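Oxygen-independent coproporphyrinogen III oxidase (Escherichia coli, PDB 1OLT) catalyses the anaerobic oxidative decarboxylation of two propionate groups of coproporphyrinogen III to vinyl groups, giving protoporphyrinogen IX, with a [4Fe-4S] cluster and S-adenosylmethionine. Local coordinates at residues A[306-311]-A[376-381]; A[83-88]-A[344-349]; A[146-151]-A[184-189]; A[242-247]-A[255-260]. One frame throughout, in Å; residues are numbered along the deposited sequence.

Contact 1 (A[306-311]-A[376-381]); sequences LHRNFQ and SLICNF. With SAM (S-adenosylmethionine), chain D.
A small beta-hairpin, strands 307-308 and 313-314, meets the last turn of helix 365-380, which belongs to the HemN C-terminal region, through Leu306 and Arg308 on one side and Ile378, Cys379 and Asn380 on the other. Cys379 is central. Its SG is turned back beside its own backbone N (chi1 -64°) and nestles against the backbone at 306-307 and Arg308 CB, 3.5 Å from His307 C, while Cys379 CB lies against Leu306 O at 3.2 Å. Leu306 contributes one branch, its CD2 packing 3.3 Å from Cys379 O, whose hydrogen bond comes from Gln301 NE2. Arg308 sends an extended chain past the helix, and its CD touches Ile378 CG2 at 3.7 Å, at least in one conformer of Ile378; its guanidinium makes a cation-pi contact with Tyr313, whose hydroxyl bonds Ile378 O. Tyr313 thus ties the second hairpin strand to the same helical turn.

The far end of the segment serves one of the two S-adenosylmethionines. In one of its two conformers Asn309 accepts from Gln311 N through OD1 at 2.9 Å, an Asx turn, and Gln311 OE1 comes within 2.9 Å of C5' of that ligand (chain D). Back at the helix terminus, Asn380 OD1 receives the backbone N-H of Leu306 at 3.3 Å, nearly straight at 162°, on a lone pair in the carbonyl plane of the amide.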
# COMPACT_ATOMS: atom_id res chain seq x y z
N LEU A 306 -15.53 -2.24 -0.36
CA LEU A 306 -14.11 -2.30 -0.16
C LEU A 306 -13.53 -0.89 -0.38
O LEU A 306 -13.99 -0.17 -1.24
CB LEU A 306 -13.48 -3.34 -1.10
CG LEU A 306 -11.95 -3.51 -0.97
CD1 LEU A 306 -11.58 -4.09 0.39
CD2 LEU A 306 -11.37 -4.39 -2.07
N HIS A 307 -12.50 -0.54 0.39
CA HIS A 307 -11.81 0.75 0.28
C HIS A 307 -10.33 0.60 0.11
O HIS A 307 -9.79 -0.54 0.10
CB HIS A 307 -12.10 1.62 1.51
CG HIS A 307 -13.55 1.91 1.70
ND1 HIS A 307 -14.36 1.13 2.50
CD2 HIS A 307 -14.35 2.87 1.18
CE1 HIS A 307 -15.60 1.60 2.46
NE2 HIS A 307 -15.61 2.66 1.67
N ARG A 308 -9.67 1.74 -0.06
CA ARG A 308 -8.25 1.79 -0.37
C ARG A 308 -7.55 3.08 0.13
O ARG A 308 -8.08 4.15 -0.02
CB ARG A 308 -8.08 1.67 -1.89
CG ARG A 308 -6.90 0.86 -2.24
CD ARG A 308 -6.64 0.76 -3.70
NE ARG A 308 -5.21 0.60 -3.97
CZ ARG A 308 -4.54 -0.54 -3.78
NH1 ARG A 308 -5.17 -1.65 -3.36
NH2 ARG A 308 -3.22 -0.58 -4.02
N ASN A 309 -6.36 2.95 0.70
CA ASN A 309 -5.54 4.10 1.08
C ASN A 309 -4.18 3.88 0.48
O ASN A 309 -4.03 3.00 -0.36
CB ASN A 309 -5.53 4.28 2.60
CG ASN A 309 -5.21 2.99 3.35
OD1 ASN A 309 -4.16 2.36 3.12
ND2 ASN A 309 -6.11 2.60 4.26
N PHE A 310 -3.17 4.64 0.90
CA PHE A 310 -1.85 4.45 0.36
C PHE A 310 -1.20 3.14 0.69
O PHE A 310 -0.30 2.73 -0.02
CB PHE A 310 -0.88 5.61 0.83
CG PHE A 310 -0.99 6.79 -0.01
CD1 PHE A 310 -0.37 6.81 -1.25
CD2 PHE A 310 -1.72 7.86 0.40
CE1 PHE A 310 -0.45 7.91 -2.05
CE2 PHE A 310 -1.83 9.01 -0.42
CZ PHE A 310 -1.21 9.04 -1.64
N GLN A 311 -1.57 2.53 1.82
CA GLN A 311 -0.98 1.27 2.19
C GLN A 311 -1.67 0.16 1.40
O GLN A 311 -1.07 -0.83 1.18
CB GLN A 311 -1.09 1.04 3.71
CG GLN A 311 -0.47 -0.28 4.25
CD GLN A 311 0.96 -0.50 3.88
OE1 GLN A 311 1.68 0.45 3.68
NE2 GLN A 311 1.39 -1.78 3.80
N SER A 376 -14.10 3.43 -6.32
CA SER A 376 -15.13 2.42 -6.61
C SER A 376 -14.74 1.38 -7.67
O SER A 376 -15.03 0.22 -7.52
CB SER A 376 -16.44 3.10 -7.04
OG SER A 376 -17.40 2.12 -7.41
N LEU A 377 -14.10 1.80 -8.75
CA LEU A 377 -13.75 0.88 -9.83
C LEU A 377 -12.62 -0.05 -9.40
O LEU A 377 -12.63 -1.23 -9.66
CB LEU A 377 -13.33 1.68 -11.08
CG LEU A 377 -14.48 2.35 -11.89
CD1 LEU A 377 -13.94 3.27 -13.00
CD2 LEU A 377 -15.39 1.32 -12.47
N ILE A 378 -11.64 0.52 -8.72
CA ILE A 378 -10.43 -0.20 -8.27
C ILE A 378 -10.75 -1.23 -7.20
O ILE A 378 -10.23 -2.34 -7.25
CB ILE A 378 -9.42 0.80 -7.73
CG1 ILE A 378 -8.86 1.66 -8.87
CG2 ILE A 378 -8.30 0.08 -6.93
CD1 ILE A 378 -7.86 0.95 -9.75
N CYS A 379 -11.64 -0.88 -6.28
CA CYS A 379 -11.96 -1.71 -5.12
C CYS A 379 -13.10 -2.69 -5.36
O CYS A 379 -13.02 -3.81 -4.91
CB CYS A 379 -12.35 -0.86 -3.93
SG CYS A 379 -11.06 0.20 -3.31
N ASN A 380 -14.18 -2.21 -6.01
CA ASN A 380 -15.40 -3.01 -6.23
C ASN A 380 -15.64 -3.52 -7.66
O ASN A 380 -16.55 -4.29 -7.91
CB ASN A 380 -16.60 -2.20 -5.75
CG ASN A 380 -16.51 -1.94 -4.25
OD1 ASN A 380 -16.35 -2.86 -3.47
ND2 ASN A 380 -16.57 -0.67 -3.86
N PHE A 381 -14.81 -3.08 -8.59
CA PHE A 381 -14.90 -3.50 -9.97
C PHE A 381 -16.28 -3.23 -10.60
O PHE A 381 -16.75 -3.98 -11.47
CB PHE A 381 -14.44 -4.93 -10.13
CG PHE A 381 -12.96 -5.06 -9.92
CD1 PHE A 381 -12.43 -5.08 -8.62
CD2 PHE A 381 -12.08 -5.09 -11.00
CE1 PHE A 381 -11.03 -5.15 -8.40
CE2 PHE A 381 -10.69 -5.20 -10.80
CZ PHE A 381 -10.16 -5.22 -9.50
N SAM D . 5.16 1.14 -2.94
CA SAM D . 5.51 -0.25 -3.30
C SAM D . 5.65 -0.43 -4.82
O SAM D . 6.69 -0.84 -5.38
OXT SAM D . 4.73 -0.17 -5.63
CB SAM D . 4.49 -1.24 -2.69
CG SAM D . 4.47 -1.34 -1.13
SD SAM D . 3.03 -0.56 -0.33
CE SAM D . 1.94 -2.00 -0.05
C5' SAM D . 3.42 -0.14 1.41
C4' SAM D . 4.53 0.90 1.50
O4' SAM D . 4.00 2.10 0.96
C3' SAM D . 4.96 1.26 2.93
O3' SAM D . 5.81 0.27 3.49
C2' SAM D . 5.54 2.62 2.68
O2' SAM D . 6.79 2.49 2.06
C1' SAM D . 4.54 3.22 1.68
N9 SAM D . 3.45 3.92 2.34
C8 SAM D . 2.31 3.39 2.83
N7 SAM D . 1.55 4.41 3.39
C5 SAM D . 2.21 5.54 3.25
C6 SAM D . 1.93 6.82 3.62
N6 SAM D . 0.80 7.18 4.22
N1 SAM D . 2.85 7.76 3.33
C2 SAM D . 4.00 7.45 2.71
N3 SAM D . 4.30 6.19 2.36
C4 SAM D . 3.41 5.25 2.62

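Contact 2 (A[83-88]-A[344-349]); sequences DQYLDA and KQYYQQ
Tyr347 OH and a water lie 2.6 Å apart in a hydrogen bond, and the water donates to Gln84 OE1 at 2.8 Å, bridging helices 80-96 and 343-353. The same hydroxyl pushes in beside the backbone of the first helix, 3.4 Å from Tyr85 CA, and meets the Tyr85 ring at its edge, close to the ring plane. Tyr347 gets there because its ring swings back beside its own backbone N (chi1 -76°) and reaches across to the neighbouring helix. Ala88 CB touches two aromatic side chains: it sits at the edge of the Tyr347 ring, 3.7 Å from Tyr347 CE1, and obliquely to the Tyr346 ring, 3.8 Å from Tyr346 CE2. The rings of Tyr85 and Tyr346 meet obliquely, with planes 37° apart.

The buried hydroxyls find partners beyond the pair: Tyr85 OH bonds His58 O and Val326 N, and Tyr346 OH bonds Glu92. The segment axes approach to 10.7 Å at 44°. Helix 80-96, in the radical SAM core, is packed on several sides: Tyr85 leans on strand 53-62, Leu86 on helix 120-133, and Ala88 faces helix 343-353.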
# COMPACT_ATOMS: atom_id res chain seq x y z
N ASP A 83 17.46 6.01 17.14
CA ASP A 83 17.18 6.85 18.35
C ASP A 83 16.99 8.32 18.00
O ASP A 83 16.10 8.96 18.51
CB ASP A 83 18.24 6.73 19.41
CG ASP A 83 18.32 5.34 19.99
OD1 ASP A 83 17.27 4.75 20.48
OD2 ASP A 83 19.46 4.76 19.93
N GLN A 84 17.84 8.83 17.10
CA GLN A 84 17.75 10.19 16.60
C GLN A 84 16.40 10.39 15.86
O GLN A 84 15.78 11.39 16.02
CB GLN A 84 18.87 10.54 15.62
CG GLN A 84 20.29 10.40 16.15
CD GLN A 84 21.35 10.67 15.10
OE1 GLN A 84 21.12 10.42 13.91
NE2 GLN A 84 22.54 11.25 15.54
N TYR A 85 15.98 9.40 15.10
CA TYR A 85 14.77 9.49 14.36
C TYR A 85 13.54 9.52 15.28
O TYR A 85 12.64 10.34 15.07
CB TYR A 85 14.71 8.32 13.37
CG TYR A 85 13.55 8.41 12.42
CD1 TYR A 85 13.54 9.34 11.43
CD2 TYR A 85 12.49 7.56 12.53
CE1 TYR A 85 12.48 9.45 10.54
CE2 TYR A 85 11.41 7.62 11.60
CZ TYR A 85 11.42 8.60 10.63
OH TYR A 85 10.39 8.71 9.69
N LEU A 86 13.51 8.67 16.30
CA LEU A 86 12.46 8.72 17.28
C LEU A 86 12.49 10.01 18.09
O LEU A 86 11.42 10.49 18.49
CB LEU A 86 12.49 7.53 18.25
CG LEU A 86 12.13 6.13 17.75
CD1 LEU A 86 11.82 5.11 18.85
CD2 LEU A 86 11.10 6.15 16.83
N ASP A 87 13.66 10.64 18.26
CA ASP A 87 13.69 11.98 18.87
C ASP A 87 12.88 12.95 18.01
O ASP A 87 12.16 13.79 18.54
CB ASP A 87 15.10 12.54 19.07
CG ASP A 87 15.89 11.80 20.11
OD1 ASP A 87 15.32 11.14 21.00
OD2 ASP A 87 17.17 11.86 20.12
N ALA A 88 13.04 12.87 16.70
CA ALA A 88 12.33 13.75 15.76
C ALA A 88 10.83 13.44 15.69
O ALA A 88 10.03 14.34 15.67
CB ALA A 88 12.93 13.68 14.40
N LYS A 344 17.46 14.77 6.04
CA LYS A 344 18.09 15.94 6.59
C LYS A 344 17.09 17.10 6.58
O LYS A 344 17.03 17.89 7.53
CB LYS A 344 19.32 16.34 5.79
CG LYS A 344 19.96 17.62 6.26
CD LYS A 344 21.19 17.91 5.33
CE LYS A 344 21.91 19.23 5.68
NZ LYS A 344 23.24 18.91 6.38
N GLN A 345 16.18 17.18 5.62
CA GLN A 345 15.24 18.40 5.67
C GLN A 345 14.00 18.01 6.57
O GLN A 345 13.38 18.90 7.16
CB GLN A 345 14.72 18.93 4.23
CG GLN A 345 15.92 19.29 3.20
CD GLN A 345 16.62 20.49 3.65
OE1 GLN A 345 17.85 20.48 3.80
NE2 GLN A 345 15.87 21.54 3.91
N TYR A 346 13.64 16.71 6.64
CA TYR A 346 12.68 16.35 7.63
C TYR A 346 13.17 16.80 9.04
O TYR A 346 12.47 17.48 9.74
CB TYR A 346 12.45 14.81 7.55
CG TYR A 346 11.63 14.28 8.71
CD1 TYR A 346 10.24 14.37 8.70
CD2 TYR A 346 12.21 13.70 9.81
CE1 TYR A 346 9.48 13.92 9.79
CE2 TYR A 346 11.46 13.27 10.90
CZ TYR A 346 10.10 13.38 10.88
OH TYR A 346 9.35 12.94 11.95
N TYR A 347 14.40 16.46 9.40
CA TYR A 347 14.95 16.82 10.70
C TYR A 347 15.00 18.30 10.90
O TYR A 347 14.56 18.81 11.93
CB TYR A 347 16.36 16.27 10.87
CG TYR A 347 16.49 14.81 11.15
CD1 TYR A 347 15.50 14.11 11.81
CD2 TYR A 347 17.63 14.13 10.83
CE1 TYR A 347 15.63 12.78 12.10
CE2 TYR A 347 17.78 12.72 11.10
CZ TYR A 347 16.80 12.08 11.75
OH TYR A 347 16.88 10.78 12.08
N GLN A 348 15.52 19.01 9.92
CA GLN A 348 15.65 20.45 10.02
C GLN A 348 14.30 21.15 10.17
O GLN A 348 14.16 22.05 11.02
CB GLN A 348 16.45 21.01 8.82
CG GLN A 348 16.81 22.48 8.97
CD GLN A 348 17.63 23.02 7.75
OE1 GLN A 348 18.58 22.35 7.29
NE2 GLN A 348 17.27 24.18 7.25
N GLN A 349 13.30 20.74 9.41
CA GLN A 349 12.01 21.41 9.55
C GLN A 349 11.30 21.03 10.86
O GLN A 349 10.68 21.87 11.51
CB GLN A 349 11.13 21.16 8.32
CG GLN A 349 9.98 22.17 8.22
CD GLN A 349 9.05 21.89 7.02
OE1 GLN A 349 9.53 21.65 5.95
NE2 GLN A 349 7.72 21.97 7.22
O HOH W 1 19.31 9.84 11.83

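Contact 3 (A[146-151]-A[184-189]); sequences VDPREI and REQDEE. With SAM (S-adenosylmethionine), chain C; SF4 (iron/sulfur cluster), chain B.
Arg149 and Gln186 bring the two segments nearest, their CA atoms 6.4 Å apart, where the loop leaving strand 140-146, with an inverse gamma turn centred on Pro148, passes the irregular run into helix 188-200. Both belong to the radical SAM core, at the mouth of its barrel-like sheet, and together they deliver two arginines to the cofactors. The Arg184 guanidinium takes the carboxylate of S-adenosylmethionine (chain C) end-on: NH1 bonds its O and NH2 its OXT, each at 2.9 Å and nearly straight. That ligand O also binds iron FE3 of the cluster. Arg184 NE donates to Gln186 OE1, which helps fix the rotation of the group, and Gln186 is itself tied to Val171 O.

Arg149 lies flat on Arg184, planes 30° apart, with Arg184 CG over the centre of its guanidinium. Its chain bends at chi3 (-69°), so that NE and NH2 grip Asp147 OD1 side-on, NE at 2.9 Å, and NH2 lies 3.6 Å from cluster sulfur S2. Asp147 OD1 also makes a salt bridge to Arg184 NH2 at 3.5 Å, over the guanidinium face, with no N-H pointing at it. Farther out, one water joins Pro148 O to Asp187 N, each at 2.8 Å.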
# COMPACT_ATOMS: atom_id res chain seq x y z
N VAL A 146 7.59 -6.31 8.38
CA VAL A 146 8.66 -7.05 9.05
C VAL A 146 9.58 -7.63 8.00
O VAL A 146 9.12 -8.31 7.11
CB VAL A 146 8.09 -8.23 9.89
CG1 VAL A 146 9.24 -8.99 10.55
CG2 VAL A 146 7.15 -7.72 10.96
N ASP A 147 10.86 -7.36 8.12
CA ASP A 147 11.89 -8.04 7.30
C ASP A 147 12.33 -9.31 8.08
O ASP A 147 12.77 -9.21 9.23
CB ASP A 147 13.06 -7.06 7.17
CG ASP A 147 14.28 -7.65 6.47
OD1 ASP A 147 14.17 -8.63 5.71
OD2 ASP A 147 15.40 -7.09 6.61
N PRO A 148 12.24 -10.49 7.48
CA PRO A 148 12.54 -11.73 8.23
C PRO A 148 14.07 -12.07 8.23
O PRO A 148 14.49 -13.24 7.87
CB PRO A 148 11.78 -12.77 7.45
CG PRO A 148 11.97 -12.25 5.97
CD PRO A 148 11.79 -10.76 6.12
N ARG A 149 14.88 -11.08 8.51
CA ARG A 149 16.34 -11.18 8.62
C ARG A 149 16.75 -10.35 9.82
O ARG A 149 16.08 -9.39 10.16
CB ARG A 149 17.02 -10.63 7.40
CG ARG A 149 16.84 -11.44 6.19
CD ARG A 149 17.42 -10.77 4.94
NE ARG A 149 16.65 -9.58 4.57
CZ ARG A 149 17.07 -8.61 3.78
NH1 ARG A 149 18.25 -8.69 3.18
NH2 ARG A 149 16.26 -7.58 3.51
N GLU A 150 17.82 -10.78 10.48
CA GLU A 150 18.38 -10.04 11.65
C GLU A 150 17.29 -9.68 12.68
O GLU A 150 17.14 -8.52 13.16
CB GLU A 150 19.19 -8.86 11.14
CG GLU A 150 20.34 -9.31 10.24
CD GLU A 150 21.23 -8.14 9.77
OE1 GLU A 150 21.43 -7.22 10.56
OE2 GLU A 150 21.68 -8.10 8.58
N ILE A 151 16.49 -10.66 12.99
CA ILE A 151 15.41 -10.44 13.95
C ILE A 151 15.25 -11.75 14.72
O ILE A 151 15.40 -12.79 14.17
CB ILE A 151 14.09 -9.99 13.23
CG1 ILE A 151 13.05 -9.49 14.20
CG2 ILE A 151 13.46 -11.06 12.35
CD1 ILE A 151 11.80 -9.01 13.51
N ARG A 184 19.36 -10.34 -1.29
CA ARG A 184 18.37 -10.61 -0.28
C ARG A 184 18.40 -12.09 0.15
O ARG A 184 17.38 -12.77 0.24
CB ARG A 184 16.95 -10.22 -0.69
CG ARG A 184 16.04 -10.02 0.61
CD ARG A 184 14.72 -9.96 0.26
NE ARG A 184 13.83 -9.99 1.38
CZ ARG A 184 13.18 -8.96 1.91
NH1 ARG A 184 13.40 -7.71 1.51
NH2 ARG A 184 12.29 -9.22 2.87
N GLU A 185 19.60 -12.58 0.43
CA GLU A 185 19.78 -13.89 0.99
C GLU A 185 19.01 -13.93 2.32
O GLU A 185 19.15 -13.07 3.15
CB GLU A 185 21.25 -14.15 1.26
CG GLU A 185 21.51 -15.43 2.03
CD GLU A 185 21.23 -16.63 1.20
OE1 GLU A 185 21.45 -16.52 -0.04
OE2 GLU A 185 20.81 -17.70 1.80
N GLN A 186 18.22 -14.97 2.49
CA GLN A 186 17.40 -15.17 3.67
C GLN A 186 17.19 -16.66 3.92
O GLN A 186 17.30 -17.57 2.99
CB GLN A 186 16.06 -14.33 3.55
CG GLN A 186 15.34 -14.60 2.48
CD GLN A 186 14.24 -13.57 2.10
OE1 GLN A 186 14.00 -12.55 2.75
NE2 GLN A 186 13.53 -13.94 1.05
N ASP A 187 16.96 -16.96 5.18
CA ASP A 187 16.91 -18.35 5.59
C ASP A 187 15.45 -18.83 5.52
O ASP A 187 14.64 -18.35 6.25
CB ASP A 187 17.47 -18.46 7.01
CG ASP A 187 17.58 -19.87 7.48
OD1 ASP A 187 16.60 -20.66 7.41
OD2 ASP A 187 18.62 -20.27 7.96
N GLU A 188 15.16 -19.78 4.63
CA GLU A 188 13.79 -20.24 4.38
C GLU A 188 13.20 -20.86 5.66
O GLU A 188 12.02 -20.64 5.98
CB GLU A 188 13.79 -21.29 3.29
CG GLU A 188 12.42 -21.83 2.96
CD GLU A 188 12.45 -22.82 1.79
OE1 GLU A 188 12.93 -22.48 0.70
OE2 GLU A 188 12.08 -23.93 1.99
N GLU A 189 14.00 -21.61 6.40
CA GLU A 189 13.50 -22.22 7.64
C GLU A 189 13.12 -21.19 8.63
O GLU A 189 12.12 -21.33 9.35
CB GLU A 189 14.51 -23.20 8.25
CG GLU A 189 14.70 -24.42 7.41
CD GLU A 189 13.49 -25.34 7.44
OE1 GLU A 189 12.77 -25.37 8.48
OE2 GLU A 189 13.24 -26.03 6.40
N SAM C . 11.40 -3.73 4.70
CA SAM C . 10.61 -4.95 4.84
C SAM C . 11.04 -6.09 3.90
O SAM C . 11.74 -5.81 2.87
OXT SAM C . 10.73 -7.20 4.28
CB SAM C . 9.16 -4.55 4.50
CG SAM C . 8.65 -4.56 3.09
SD SAM C . 9.26 -3.28 2.03
CE SAM C . 8.93 -1.75 2.91
C5' SAM C . 7.79 -3.02 0.89
C4' SAM C . 7.63 -3.95 -0.37
O4' SAM C . 7.79 -3.27 -1.61
C3' SAM C . 8.67 -5.04 -0.46
O3' SAM C . 8.47 -6.11 0.48
C2' SAM C . 8.63 -5.44 -1.94
O2' SAM C . 7.76 -6.55 -2.15
C1' SAM C . 8.05 -4.23 -2.62
N9 SAM C . 8.94 -3.61 -3.58
C8 SAM C . 10.02 -2.84 -3.26
N7 SAM C . 10.60 -2.41 -4.38
C5 SAM C . 9.86 -2.89 -5.43
C6 SAM C . 9.98 -2.76 -6.83
N6 SAM C . 10.94 -2.04 -7.41
N1 SAM C . 9.05 -3.38 -7.61
C2 SAM C . 8.03 -4.14 -7.03
N3 SAM C . 7.90 -4.26 -5.69
C4 SAM C . 8.82 -3.65 -4.91
FE1 SF4 B . 14.59 -2.28 2.96
FE2 SF4 B . 13.44 -2.32 0.56
FE3 SF4 B . 12.68 -3.80 2.49
FE4 SF4 B . 14.74 -4.21 1.40
S1 SF4 B . 12.73 -4.43 0.32
S2 SF4 B . 14.57 -4.42 3.61
S3 SF4 B . 15.60 -2.31 1.09
S4 SF4 B . 12.56 -1.65 2.36
O HOH W 2 16.54 -15.06 7.25
O HOH W 3 20.45 -10.73 3.07

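Contact 4 (A[242-247]-A[255-260]); sequences YAHLPT and IKDADL. With SAM (S-adenosylmethionine), chain C.
The His244 ring stands between two aliphatic groups and reaches across to Asp257. Leu260 CD1 covers one face, 4.1 Å from the ring centroid and only 18° off the normal, a CH-pi contact; Pro246 CD covers the opposite face. At the ring's edge NE2 donates to Asp257 OD1 at 3.0 Å, with an N-H...O angle of 151°. The carboxylate is turned 67° to the imidazole, and NE2 meets OD1 from above the carboxylate plane. At its other nitrogen, ND1, His244 shares a 2.7 Å hydrogen bond with Tyr242 OH, which lies in the imidazole plane. Gripped at both nitrogens and sandwiched between Pro246 and Leu260, the ring is probably held against flipping.

These loop residues follow strand 236-241 of the radical SAM core, and what they frame is an adenine pocket. Between the two aromatic residues, Ala243 uses its backbone to read the base of S-adenosylmethionine (chain C): its N donates to ligand N1 and its O accepts from ligand N6, both at 3.1 Å.

In Tyr242, CG anti to the backbone N carries the ring toward the 255-260 segment, and His244 N sits over the centre of one face. Ile255 comes from the opposite direction, its CD1 oblique to the ring and 3.5 Å from Tyr242 OH, and Leu260 crosses the tyrosine at about a right angle, its CD2 4.1 Å from Tyr242 CE2.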
# COMPACT_ATOMS: atom_id res chain seq x y z
N TYR A 242 7.80 -6.38 -10.83
CA TYR A 242 9.04 -5.62 -10.54
C TYR A 242 9.06 -4.34 -11.35
O TYR A 242 9.04 -4.37 -12.55
CB TYR A 242 10.28 -6.48 -10.81
CG TYR A 242 11.58 -5.75 -10.67
CD1 TYR A 242 11.84 -4.96 -9.56
CD2 TYR A 242 12.52 -5.81 -11.67
CE1 TYR A 242 13.05 -4.28 -9.45
CE2 TYR A 242 13.68 -5.10 -11.61
CZ TYR A 242 13.96 -4.36 -10.47
OH TYR A 242 15.12 -3.64 -10.44
N ALA A 243 9.17 -3.21 -10.68
CA ALA A 243 9.35 -1.93 -11.38
C ALA A 243 10.84 -1.57 -11.40
O ALA A 243 11.45 -1.31 -10.33
CB ALA A 243 8.60 -0.84 -10.65
N HIS A 244 11.40 -1.55 -12.58
CA HIS A 244 12.85 -1.42 -12.79
C HIS A 244 13.11 -0.04 -13.37
O HIS A 244 12.66 0.26 -14.47
CB HIS A 244 13.31 -2.47 -13.79
CG HIS A 244 14.81 -2.53 -13.97
ND1 HIS A 244 15.67 -2.83 -12.94
CD2 HIS A 244 15.58 -2.37 -15.07
CE1 HIS A 244 16.91 -2.83 -13.40
NE2 HIS A 244 16.88 -2.54 -14.69
N LEU A 245 13.76 0.83 -12.63
CA LEU A 245 14.03 2.18 -13.13
C LEU A 245 15.36 2.61 -12.52
O LEU A 245 15.35 3.41 -11.58
CB LEU A 245 12.88 3.16 -12.74
CG LEU A 245 12.90 4.52 -13.50
CD1 LEU A 245 12.93 4.35 -14.95
CD2 LEU A 245 11.68 5.38 -13.07
N PRO A 246 16.47 2.02 -12.98
CA PRO A 246 17.80 2.22 -12.31
C PRO A 246 18.32 3.66 -12.37
O PRO A 246 19.19 4.02 -11.57
CB PRO A 246 18.74 1.18 -13.03
CG PRO A 246 18.12 0.97 -14.35
CD PRO A 246 16.59 1.09 -14.11
N THR A 247 17.76 4.53 -13.24
CA THR A 247 18.13 5.95 -13.20
C THR A 247 17.73 6.63 -11.88
O THR A 247 18.42 7.48 -11.44
CB THR A 247 17.49 6.70 -14.37
OG1 THR A 247 16.12 6.31 -14.42
CG2 THR A 247 18.08 6.23 -15.67
N ILE A 255 21.49 -4.84 -10.86
CA ILE A 255 20.73 -5.85 -11.53
C ILE A 255 21.05 -5.75 -13.03
O ILE A 255 21.00 -4.71 -13.61
CB ILE A 255 19.22 -5.67 -11.19
CG1 ILE A 255 18.98 -6.07 -9.73
CG2 ILE A 255 18.35 -6.49 -12.09
CD1 ILE A 255 17.61 -5.81 -9.25
N LYS A 256 21.41 -6.87 -13.64
CA LYS A 256 21.65 -6.95 -15.07
C LYS A 256 20.30 -7.01 -15.82
O LYS A 256 19.49 -7.92 -15.60
CB LYS A 256 22.48 -8.20 -15.45
CG LYS A 256 24.00 -8.18 -15.16
CD LYS A 256 24.72 -6.96 -15.77
CE LYS A 256 26.22 -7.21 -15.93
NZ LYS A 256 26.79 -6.49 -17.11
N ASP A 257 20.07 -6.05 -16.70
CA ASP A 257 18.86 -6.04 -17.54
C ASP A 257 18.70 -7.35 -18.34
O ASP A 257 17.61 -7.88 -18.47
CB ASP A 257 18.93 -4.83 -18.50
CG ASP A 257 18.60 -3.52 -17.80
OD1 ASP A 257 19.00 -3.26 -16.64
OD2 ASP A 257 17.90 -2.68 -18.35
N ALA A 258 19.78 -7.92 -18.80
CA ALA A 258 19.70 -9.17 -19.51
C ALA A 258 19.21 -10.37 -18.71
O ALA A 258 18.80 -11.36 -19.31
CB ALA A 258 21.08 -9.50 -20.18
N ASP A 259 19.27 -10.32 -17.38
CA ASP A 259 18.75 -11.42 -16.55
C ASP A 259 17.25 -11.32 -16.35
O ASP A 259 16.61 -12.27 -15.84
CB ASP A 259 19.34 -11.42 -15.14
CG ASP A 259 20.84 -11.72 -15.11
OD1 ASP A 259 21.36 -12.28 -16.09
OD2 ASP A 259 21.55 -11.42 -14.11
N LEU A 260 16.67 -10.17 -16.67
CA LEU A 260 15.23 -9.99 -16.41
C LEU A 260 14.45 -10.86 -17.35
O LEU A 260 14.82 -11.06 -18.49
CB LEU A 260 14.81 -8.52 -16.53
CG LEU A 260 15.54 -7.53 -15.59
CD1 LEU A 260 15.05 -6.12 -15.87
CD2 LEU A 260 15.37 -7.88 -14.17
N SAM C . 11.40 -3.73 4.70
CA SAM C . 10.61 -4.95 4.84
C SAM C . 11.04 -6.09 3.90
O SAM C . 11.74 -5.81 2.87
OXT SAM C . 10.73 -7.20 4.28
CB SAM C . 9.16 -4.55 4.50
CG SAM C . 8.65 -4.56 3.09
SD SAM C . 9.26 -3.28 2.03
CE SAM C . 8.93 -1.75 2.91
C5' SAM C . 7.79 -3.02 0.89
C4' SAM C . 7.63 -3.95 -0.37
O4' SAM C . 7.79 -3.27 -1.61
C3' SAM C . 8.67 -5.04 -0.46
O3' SAM C . 8.47 -6.11 0.48
C2' SAM C . 8.63 -5.44 -1.94
O2' SAM C . 7.76 -6.55 -2.15
C1' SAM C . 8.05 -4.23 -2.62
N9 SAM C . 8.94 -3.61 -3.58
C8 SAM C . 10.02 -2.84 -3.26
N7 SAM C . 10.60 -2.41 -4.38
C5 SAM C . 9.86 -2.89 -5.43
C6 SAM C . 9.98 -2.76 -6.83
N6 SAM C . 10.94 -2.04 -7.41
N1 SAM C . 9.05 -3.38 -7.61
C2 SAM C . 8.03 -4.14 -7.03
N3 SAM C . 7.90 -4.26 -5.69
C4 SAM C . 8.82 -3.65 -4.91

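How the contacts relate
Three of the four contacts border the cofactors. Contacts 3 and 4 serve opposite ends of one S-adenosylmethionine (chain C), the first at its carboxylate, the second at its adenine; their centres are 23 Å apart and their nearest atoms about 9 Å. Contact 1 reaches the other S-adenosylmethionine (chain D) through Gln311, and its nearest atoms are likewise about 9 Å from contact 3. Contact 2 stands farther back, with the Tyr85 side chain about 10 Å from a bound S-adenosylmethionine. Contacts 3 and 4 are nested within the long chain loop that contact 2 closes, whereas the segments of contacts 1 and 2 alternate along the sequence.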